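Local coordinates for protein phosphoribosylglycinamide synthetase (Anaerococcus prevotii, PDB 4DIM) that probably acts as an ATP-dependent, metal-requiring ligase of the ATP-grasp type, a family that includes phosphoribosylglycinamide synthetase of purine biosynthesis, at residues Leu288-Met300 with Phe313-Ala326. Sequence-based numbering, arbitrary orientation.
Sequences LVEINYGIEYYKM and FWSQKSKENKAGLA
Helix 285-293 and the start of helix 297-305 pack against the returning chain 313-326, a helix-and-loop contact beside the large antiparallel sheet, illustrating how a helix end is closed by a passing loop. The loop runs back along the helix and enters strand 323-329, which joins that sheet between strands 223-230 and 375-381. At the helix C-terminus, where G294 takes up positive phi, two carbonyls turn to the loop: S318 N donates to Y293 O at 2.9 Å, and N321 ND2 to N292 O at 3.1 Å. The latter acceptor lies close to the N321 amide plane, but the donor is tilted 34° from the N292 carbonyl plane. Beside them the edge of W314 meets the face of Y293, ring planes 68° apart, with W314 CZ3 3.9 Å from Y293 CG; N292 OD1 lies over the opposite face. W314 gets there because its CG stands opposite the backbone N (chi1 180°), and F209 of strand 206-219 meets both rings. I295 CD1 touches the indole edge. Farther along, K299 CB sits 3.9 Å above the centre of the F313 ring, a CH-pi contact, while M300 CG packs against F313 CB at 3.6 Å. Shortening F313 to an alanine would probably leave the K299 methylene without its aromatic floor and open a gap. K299 NZ pairs with E296 OE2. At the other end, L288 CD2 and I291 CG2 press on the G324 backbone, L288 CD2 lying 3.5 Å from G324 C. Two hydrogen bonds thus take up helix-end carbonyls, while rings and methyls pack nearby.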
ATOM      1  N   LEU A 288      -9.744  -2.254   6.920  1.00 67.38           N
ATOM      2  CA  LEU A 288     -10.712  -1.191   6.627  1.00 67.78           C
ATOM      3  C   LEU A 288     -11.587  -1.486   5.414  1.00 73.82           C
ATOM      4  O   LEU A 288     -12.753  -1.041   5.383  1.00 72.43           O
ATOM      5  CB  LEU A 288     -10.043   0.166   6.444  1.00 67.78           C
ATOM      6  CG  LEU A 288      -9.323   0.734   7.686  1.00 70.85           C
ATOM      7  CD1 LEU A 288      -8.611   1.915   7.331  1.00 70.92           C
ATOM      8  CD2 LEU A 288     -10.272   1.038   8.812  1.00 74.21           C
ATOM      9  N   VAL A 289     -11.080  -2.302   4.452  1.00 72.29           N
ATOM     10  CA  VAL A 289     -11.912  -2.786   3.331  1.00 71.28           C
ATOM     11  C   VAL A 289     -12.982  -3.699   3.926  1.00 75.71           C
ATOM     12  O   VAL A 289     -14.153  -3.606   3.561  1.00 78.18           O
ATOM     13  CB  VAL A 289     -11.116  -3.521   2.228  1.00 74.22           C
ATOM     14  CG1 VAL A 289     -12.031  -3.939   1.110  1.00 75.51           C
ATOM     15  CG2 VAL A 289     -10.023  -2.664   1.640  1.00 73.76           C
ATOM     16  N   GLU A 290     -12.573  -4.581   4.846  1.00 71.85           N
ATOM     17  CA  GLU A 290     -13.471  -5.546   5.509  1.00 73.52           C
ATOM     18  C   GLU A 290     -14.568  -4.803   6.287  1.00 77.26           C
ATOM     19  O   GLU A 290     -15.735  -5.056   6.046  1.00 77.59           O
ATOM     20  CB  GLU A 290     -12.675  -6.509   6.434  1.00 75.28           C
ATOM     21  CG  GLU A 290     -11.901  -7.562   5.645  1.00 89.45           C
ATOM     22  CD  GLU A 290     -11.043  -8.586   6.374  1.00108.22           C
ATOM     23  OE1 GLU A 290     -10.563  -8.307   7.499  1.00114.96           O
ATOM     24  OE2 GLU A 290     -10.758  -9.634   5.751  1.00 94.76           O
ATOM     25  N   ILE A 291     -14.195  -3.817   7.111  1.00 73.57           N
ATOM     26  CA  ILE A 291     -15.154  -2.967   7.867  1.00 74.41           C
ATOM     27  C   ILE A 291     -16.157  -2.251   6.913  1.00 79.58           C
ATOM     28  O   ILE A 291     -17.362  -2.323   7.120  1.00 83.03           O
ATOM     29  CB  ILE A 291     -14.386  -1.910   8.745  1.00 75.69           C
ATOM     30  CG1 ILE A 291     -13.742  -2.560   9.966  1.00 75.45           C
ATOM     31  CG2 ILE A 291     -15.276  -0.769   9.160  1.00 78.46           C
ATOM     32  CD1 ILE A 291     -12.604  -1.756  10.631  1.00 81.14           C
ATOM     33  N   ASN A 292     -15.637  -1.546   5.906  1.00 73.74           N
ATOM     34  CA  ASN A 292     -16.418  -0.746   4.966  1.00 74.13           C
ATOM     35  C   ASN A 292     -17.394  -1.518   4.129  1.00 79.52           C
ATOM     36  O   ASN A 292     -18.478  -0.999   3.900  1.00 82.73           O
ATOM     37  CB  ASN A 292     -15.501  -0.007   4.050  1.00 78.42           C
ATOM     38  CG  ASN A 292     -16.140   0.938   3.127  1.00 89.86           C
ATOM     39  OD1 ASN A 292     -16.289   0.617   1.967  1.00 86.40           O
ATOM     40  ND2 ASN A 292     -16.508   2.120   3.624  1.00 90.95           N
ATOM     41  N   TYR A 293     -17.059  -2.721   3.661  1.00 74.41           N
ATOM     42  CA  TYR A 293     -18.031  -3.500   2.858  1.00 75.09           C
ATOM     43  C   TYR A 293     -18.653  -4.682   3.603  1.00 80.91           C
ATOM     44  O   TYR A 293     -19.553  -5.318   3.051  1.00 83.31           O
ATOM     45  CB  TYR A 293     -17.352  -4.040   1.610  1.00 74.97           C
ATOM     46  CG  TYR A 293     -16.909  -2.945   0.676  1.00 73.98           C
ATOM     47  CD1 TYR A 293     -17.836  -2.185  -0.018  1.00 76.67           C
ATOM     48  CD2 TYR A 293     -15.560  -2.646   0.510  1.00 72.26           C
ATOM     49  CE1 TYR A 293     -17.443  -1.155  -0.859  1.00 76.75           C
ATOM     50  CE2 TYR A 293     -15.152  -1.601  -0.314  1.00 72.44           C
ATOM     51  CZ  TYR A 293     -16.099  -0.884  -1.027  1.00 83.88           C
ATOM     52  OH  TYR A 293     -15.762   0.137  -1.863  1.00 86.80           O
ATOM     53  N   GLY A 294     -18.171  -4.987   4.812  1.00 75.72           N
ATOM     54  CA  GLY A 294     -18.635  -6.138   5.577  1.00 77.28           C
ATOM     55  C   GLY A 294     -18.323  -7.451   4.886  1.00 83.06           C
ATOM     56  O   GLY A 294     -19.184  -8.350   4.800  1.00 86.74           O
ATOM     57  N   ILE A 295     -17.083  -7.566   4.405  1.00 75.25           N
ATOM     58  CA  ILE A 295     -16.611  -8.736   3.666  1.00 77.28           C
ATOM     59  C   ILE A 295     -15.349  -9.333   4.313  1.00 85.60           C
ATOM     60  O   ILE A 295     -14.853  -8.826   5.333  1.00 84.45           O
ATOM     61  CB  ILE A 295     -16.320  -8.353   2.179  1.00 80.00           C
ATOM     62  CG1 ILE A 295     -15.267  -7.235   2.077  1.00 78.25           C
ATOM     63  CG2 ILE A 295     -17.590  -8.006   1.425  1.00 82.00           C
ATOM     64  CD1 ILE A 295     -14.750  -7.006   0.767  1.00 88.51           C
ATOM     65  N   GLU A 296     -14.885 -10.457   3.717  1.00 85.40           N
ATOM     66  CA  GLU A 296     -13.644 -11.188   4.016  1.00 84.00           C
ATOM     67  C   GLU A 296     -12.726 -11.026   2.790  1.00 84.09           C
ATOM     68  O   GLU A 296     -12.839 -11.758   1.805  1.00 85.18           O
ATOM     69  CB  GLU A 296     -13.964 -12.649   4.319  1.00 87.55           C
ATOM     70  CG  GLU A 296     -14.812 -12.802   5.567  1.00 91.62           C
ATOM     71  CD  GLU A 296     -15.146 -14.238   5.897  1.00116.44           C
ATOM     72  OE1 GLU A 296     -16.099 -14.792   5.296  1.00103.34           O
ATOM     73  OE2 GLU A 296     -14.423 -14.822   6.738  1.00107.72           O
ATOM     74  N   TYR A 297     -11.899  -9.992   2.834  1.00 75.64           N
ATOM     75  CA  TYR A 297     -11.058  -9.529   1.752  1.00 74.07           C
ATOM     76  C   TYR A 297      -9.755 -10.305   1.655  1.00 80.09           C
ATOM     77  O   TYR A 297      -9.353 -10.609   0.540  1.00 82.92           O
ATOM     78  CB  TYR A 297     -10.811  -8.051   1.972  1.00 74.37           C
ATOM     79  CG  TYR A 297     -10.173  -7.337   0.816  1.00 76.18           C
ATOM     80  CD1 TYR A 297     -10.722  -7.405  -0.456  1.00 80.01           C
ATOM     81  CD2 TYR A 297      -9.105  -6.471   1.017  1.00 74.60           C
ATOM     82  CE1 TYR A 297     -10.192  -6.667  -1.511  1.00 81.42           C
ATOM     83  CE2 TYR A 297      -8.534  -5.775  -0.038  1.00 74.49           C
ATOM     84  CZ  TYR A 297      -9.096  -5.851  -1.299  1.00 79.31           C
ATOM     85  OH  TYR A 297      -8.591  -5.099  -2.327  1.00 82.85           O
ATOM     86  N   TYR A 298      -9.140 -10.741   2.781  1.00 75.11           N
ATOM     87  CA  TYR A 298      -8.003 -11.659   2.671  1.00 74.19           C
ATOM     88  C   TYR A 298      -8.415 -12.955   2.049  1.00 80.20           C
ATOM     89  O   TYR A 298      -7.564 -13.610   1.465  1.00 84.65           O
ATOM     90  CB  TYR A 298      -7.347 -11.963   4.001  1.00 74.79           C
ATOM     91  CG  TYR A 298      -6.605 -10.801   4.641  1.00 76.44           C
ATOM     92  CD1 TYR A 298      -5.412 -10.321   4.099  1.00 75.76           C
ATOM     93  CD2 TYR A 298      -7.069 -10.209   5.819  1.00 77.05           C
ATOM     94  CE1 TYR A 298      -4.720  -9.273   4.703  1.00 72.86           C
ATOM     95  CE2 TYR A 298      -6.399  -9.149   6.408  1.00 75.51           C
ATOM     96  CZ  TYR A 298      -5.182  -8.741   5.900  1.00 79.11           C
ATOM     97  OH  TYR A 298      -4.479  -7.799   6.610  1.00 79.85           O
ATOM     98  N   LYS A 299      -9.676 -13.368   2.213  1.00 76.74           N
ATOM     99  CA  LYS A 299     -10.197 -14.607   1.637  1.00 79.06           C
ATOM    100  C   LYS A 299     -10.402 -14.443   0.168  1.00 83.47           C
ATOM    101  O   LYS A 299     -10.181 -15.391  -0.559  1.00 84.98           O
ATOM    102  CB  LYS A 299     -11.500 -15.052   2.313  1.00 82.59           C
ATOM    103  CG  LYS A 299     -11.233 -15.676   3.663  1.00 84.75           C
ATOM    104  CD  LYS A 299     -12.442 -16.306   4.251  1.00 83.61           C
ATOM    105  CE  LYS A 299     -12.096 -16.907   5.586  1.00 85.07           C
ATOM    106  NZ  LYS A 299     -13.283 -17.454   6.278  1.00 98.23           N
HETATM  107  N   MSE A 300     -10.779 -13.235  -0.277  1.00 79.49           N
HETATM  108  CA  MSE A 300     -10.947 -12.903  -1.700  1.00 78.77           C
HETATM  109  C   MSE A 300      -9.593 -12.922  -2.369  1.00 84.75           C
HETATM  110  O   MSE A 300      -9.452 -13.466  -3.468  1.00 88.08           O
HETATM  111  CB  MSE A 300     -11.607 -11.517  -1.891  1.00 78.10           C
HETATM  112  CG  MSE A 300     -13.089 -11.503  -1.591  1.00 81.92           C
HETATM  113 SE   MSE A 300     -13.853  -9.772  -1.423  0.75 83.31          SE
HETATM  114  CE  MSE A 300     -13.526  -9.230  -3.252  1.00 79.52           C
ATOM    115  N   PHE A 313     -17.288 -14.399  -1.771  1.00 91.54           N
ATOM    116  CA  PHE A 313     -17.136 -13.558  -0.582  1.00 89.33           C
ATOM    117  C   PHE A 313     -17.677 -12.150  -0.830  1.00 94.25           C
ATOM    118  O   PHE A 313     -18.244 -11.584   0.093  1.00 95.93           O
ATOM    119  CB  PHE A 313     -15.665 -13.480  -0.145  1.00 88.46           C
ATOM    120  CG  PHE A 313     -15.010 -14.826   0.029  1.00 91.21           C
ATOM    121  CD1 PHE A 313     -15.289 -15.610   1.139  1.00 95.66           C
ATOM    122  CD2 PHE A 313     -14.266 -15.387  -0.995  1.00 94.34           C
ATOM    123  CE1 PHE A 313     -14.807 -16.917   1.235  1.00 98.23           C
ATOM    124  CE2 PHE A 313     -13.795 -16.693  -0.906  1.00 99.13           C
ATOM    125  CZ  PHE A 313     -14.038 -17.439   0.223  1.00 98.18           C
ATOM    126  N   TRP A 314     -17.511 -11.590  -2.051  1.00 90.02           N
ATOM    127  CA  TRP A 314     -17.997 -10.245  -2.436  1.00 88.87           C
ATOM    128  C   TRP A 314     -19.534 -10.196  -2.491  1.00 97.35           C
ATOM    129  O   TRP A 314     -20.123  -9.142  -2.316  1.00 96.59           O
ATOM    130  CB  TRP A 314     -17.401  -9.828  -3.819  1.00 86.96           C
ATOM    131  CG  TRP A 314     -17.813  -8.474  -4.345  1.00 86.55           C
ATOM    132  CD1 TRP A 314     -18.495  -8.220  -5.502  1.00 91.71           C
ATOM    133  CD2 TRP A 314     -17.582  -7.192  -3.725  1.00 83.27           C
ATOM    134  NE1 TRP A 314     -18.658  -6.860  -5.670  1.00 89.39           N
ATOM    135  CE2 TRP A 314     -18.128  -6.208  -4.581  1.00 87.16           C
ATOM    136  CE3 TRP A 314     -16.920  -6.778  -2.562  1.00 81.42           C
ATOM    137  CZ2 TRP A 314     -18.097  -4.848  -4.268  1.00 83.95           C
ATOM    138  CZ3 TRP A 314     -16.850  -5.426  -2.280  1.00 81.55           C
ATOM    139  CH2 TRP A 314     -17.477  -4.481  -3.100  1.00 82.81           C
ATOM    140  N   SER A 315     -20.180 -11.326  -2.749  1.00 99.13           N
ATOM    141  CA  SER A 315     -21.640 -11.399  -2.815  1.00101.52           C
ATOM    142  C   SER A 315     -22.278 -11.415  -1.407  1.00107.30           C
ATOM    143  O   SER A 315     -23.498 -11.287  -1.309  1.00109.69           O
ATOM    144  CB  SER A 315     -22.071 -12.631  -3.604  1.00106.28           C
ATOM    145  OG  SER A 315     -21.672 -13.821  -2.945  1.00114.64           O
ATOM    146  N   GLN A 316     -21.473 -11.563  -0.325  1.00102.59           N
ATOM    147  CA  GLN A 316     -21.983 -11.518   1.053  1.00102.70           C
ATOM    148  C   GLN A 316     -21.728 -10.142   1.661  1.00101.41           C
ATOM    149  O   GLN A 316     -21.760  -9.988   2.875  1.00 99.19           O
ATOM    150  CB  GLN A 316     -21.311 -12.614   1.908  1.00104.60           C
ATOM    151  CG  GLN A 316     -21.529 -14.042   1.403  1.00122.90           C
ATOM    152  CD  GLN A 316     -22.999 -14.354   1.215  1.00155.82           C
ATOM    153  OE1 GLN A 316     -23.827 -14.062   2.088  1.00154.12           O
ATOM    154  NE2 GLN A 316     -23.380 -14.894   0.053  1.00152.82           N
ATOM    155  N   LYS A 317     -21.511  -9.133   0.826  1.00 97.06           N
ATOM    156  CA  LYS A 317     -21.225  -7.818   1.332  1.00 95.98           C
ATOM    157  C   LYS A 317     -22.478  -7.209   1.931  1.00107.47           C
ATOM    158  O   LYS A 317     -23.587  -7.592   1.568  1.00110.95           O
ATOM    159  CB  LYS A 317     -20.637  -6.920   0.226  1.00 96.79           C
ATOM    160  CG  LYS A 317     -21.611  -6.482  -0.890  1.00 98.20           C
ATOM    161  CD  LYS A 317     -21.031  -5.343  -1.721  1.00100.97           C
ATOM    162  CE  LYS A 317     -21.269  -3.987  -1.064  1.00121.39           C
ATOM    163  NZ  LYS A 317     -20.812  -2.846  -1.907  1.00142.06           N
ATOM    164  N   SER A 318     -22.286  -6.232   2.828  1.00104.84           N
ATOM    165  CA  SER A 318     -23.372  -5.488   3.446  1.00106.05           C
ATOM    166  C   SER A 318     -23.806  -4.421   2.487  1.00110.87           C
ATOM    167  O   SER A 318     -23.025  -4.006   1.641  1.00109.74           O
ATOM    168  CB  SER A 318     -22.929  -4.877   4.775  1.00107.79           C
ATOM    169  OG  SER A 318     -22.727  -5.912   5.728  1.00119.01           O
ATOM    170  N   LYS A 319     -25.033  -3.975   2.615  1.00110.76           N
ATOM    171  CA  LYS A 319     -25.598  -2.929   1.771  1.00112.15           C
ATOM    172  C   LYS A 319     -25.263  -1.554   2.356  1.00113.57           C
ATOM    173  O   LYS A 319     -25.391  -0.557   1.653  1.00111.92           O
ATOM    174  CB  LYS A 319     -27.119  -3.114   1.642  1.00120.36           C
ATOM    175  CG  LYS A 319     -27.551  -4.338   0.809  1.00138.20           C
ATOM    176  CD  LYS A 319     -27.773  -4.016  -0.683  1.00151.33           C
ATOM    177  CE  LYS A 319     -28.778  -4.939  -1.338  1.00158.41           C
ATOM    178  NZ  LYS A 319     -28.974  -4.600  -2.770  1.00163.28           N
ATOM    179  N   GLU A 320     -24.845  -1.511   3.646  1.00110.49           N
ATOM    180  CA  GLU A 320     -24.427  -0.297   4.357  1.00109.67           C
ATOM    181  C   GLU A 320     -22.907  -0.209   4.426  1.00108.21           C
ATOM    182  O   GLU A 320     -22.225  -1.224   4.343  1.00105.04           O
ATOM    183  CB  GLU A 320     -24.987  -0.298   5.792  1.00113.23           C
ATOM    184  CG  GLU A 320     -26.502  -0.159   5.877  1.00133.05           C
ATOM    185  CD  GLU A 320     -27.246  -1.021   6.893  1.00166.00           C
ATOM    186  OE1 GLU A 320     -26.602  -1.832   7.602  1.00158.54           O
ATOM    187  OE2 GLU A 320     -28.491  -0.888   6.965  1.00162.43           O
ATOM    188  N   ASN A 321     -22.379   1.001   4.611  1.00105.12           N
ATOM    189  CA  ASN A 321     -20.924   1.217   4.732  1.00101.98           C
ATOM    190  C   ASN A 321     -20.598   1.755   6.109  1.00103.77           C
ATOM    191  O   ASN A 321     -20.782   2.950   6.360  1.00106.17           O
ATOM    192  CB  ASN A 321     -20.347   2.180   3.649  1.00 99.20           C
ATOM    193  CG  ASN A 321     -20.585   1.791   2.206  1.00119.13           C
ATOM    194  OD1 ASN A 321     -21.022   2.620   1.387  1.00114.87           O
ATOM    195  ND2 ASN A 321     -20.186   0.575   1.827  1.00105.26           N
ATOM    196  N   LYS A 322     -20.042   0.900   6.977  1.00 95.58           N
ATOM    197  CA  LYS A 322     -19.645   1.307   8.327  1.00 92.88           C
ATOM    198  C   LYS A 322     -18.330   2.115   8.274  1.00 89.24           C
ATOM    199  O   LYS A 322     -17.518   1.942   7.357  1.00 85.77           O
ATOM    200  CB  LYS A 322     -19.473   0.068   9.246  1.00 94.14           C
ATOM    201  CG  LYS A 322     -19.615   0.371  10.734  1.00 98.04           C
ATOM    202  CD  LYS A 322     -20.503  -0.612  11.494  1.00105.72           C
ATOM    203  CE  LYS A 322     -20.887  -0.071  12.858  1.00124.33           C
ATOM    204  NZ  LYS A 322     -21.943  -0.886  13.518  1.00132.28           N
ATOM    205  N   ALA A 323     -18.177   3.062   9.205  1.00 83.13           N
ATOM    206  CA  ALA A 323     -16.947   3.817   9.339  1.00 79.50           C
ATOM    207  C   ALA A 323     -15.918   2.932  10.088  1.00 81.17           C
ATOM    208  O   ALA A 323     -16.297   2.057  10.872  1.00 78.93           O
ATOM    209  CB  ALA A 323     -17.192   5.123  10.068  1.00 81.50           C
ATOM    210  N   GLY A 324     -14.649   3.097   9.708  1.00 77.03           N
ATOM    211  CA  GLY A 324     -13.490   2.434  10.287  1.00 74.94           C
ATOM    212  C   GLY A 324     -12.317   3.396  10.448  1.00 76.67           C
ATOM    213  O   GLY A 324     -12.181   4.380   9.689  1.00 73.92           O
ATOM    214  N   LEU A 325     -11.520   3.163  11.515  1.00 72.60           N
ATOM    215  CA  LEU A 325     -10.342   3.967  11.880  1.00 72.11           C
ATOM    216  C   LEU A 325      -9.272   3.021  12.377  1.00 77.56           C
ATOM    217  O   LEU A 325      -9.530   2.224  13.272  1.00 79.52           O
ATOM    218  CB  LEU A 325     -10.688   5.029  12.961  1.00 74.44           C
ATOM    219  CG  LEU A 325      -9.526   5.865  13.567  1.00 80.14           C
ATOM    220  CD1 LEU A 325      -8.800   6.664  12.512  1.00 78.74           C
ATOM    221  CD2 LEU A 325     -10.005   6.790  14.621  1.00 85.33           C
ATOM    222  N   ALA A 326      -8.089   3.106  11.807  1.00 74.84           N
ATOM    223  CA  ALA A 326      -6.937   2.279  12.181  1.00 75.51           C
ATOM    224  C   ALA A 326      -5.802   3.180  12.471  1.00 81.82           C
ATOM    225  O   ALA A 326      -5.510   4.045  11.649  1.00 81.75           O
ATOM    226  CB  ALA A 326      -6.558   1.318  11.065  1.00 74.21           C
TER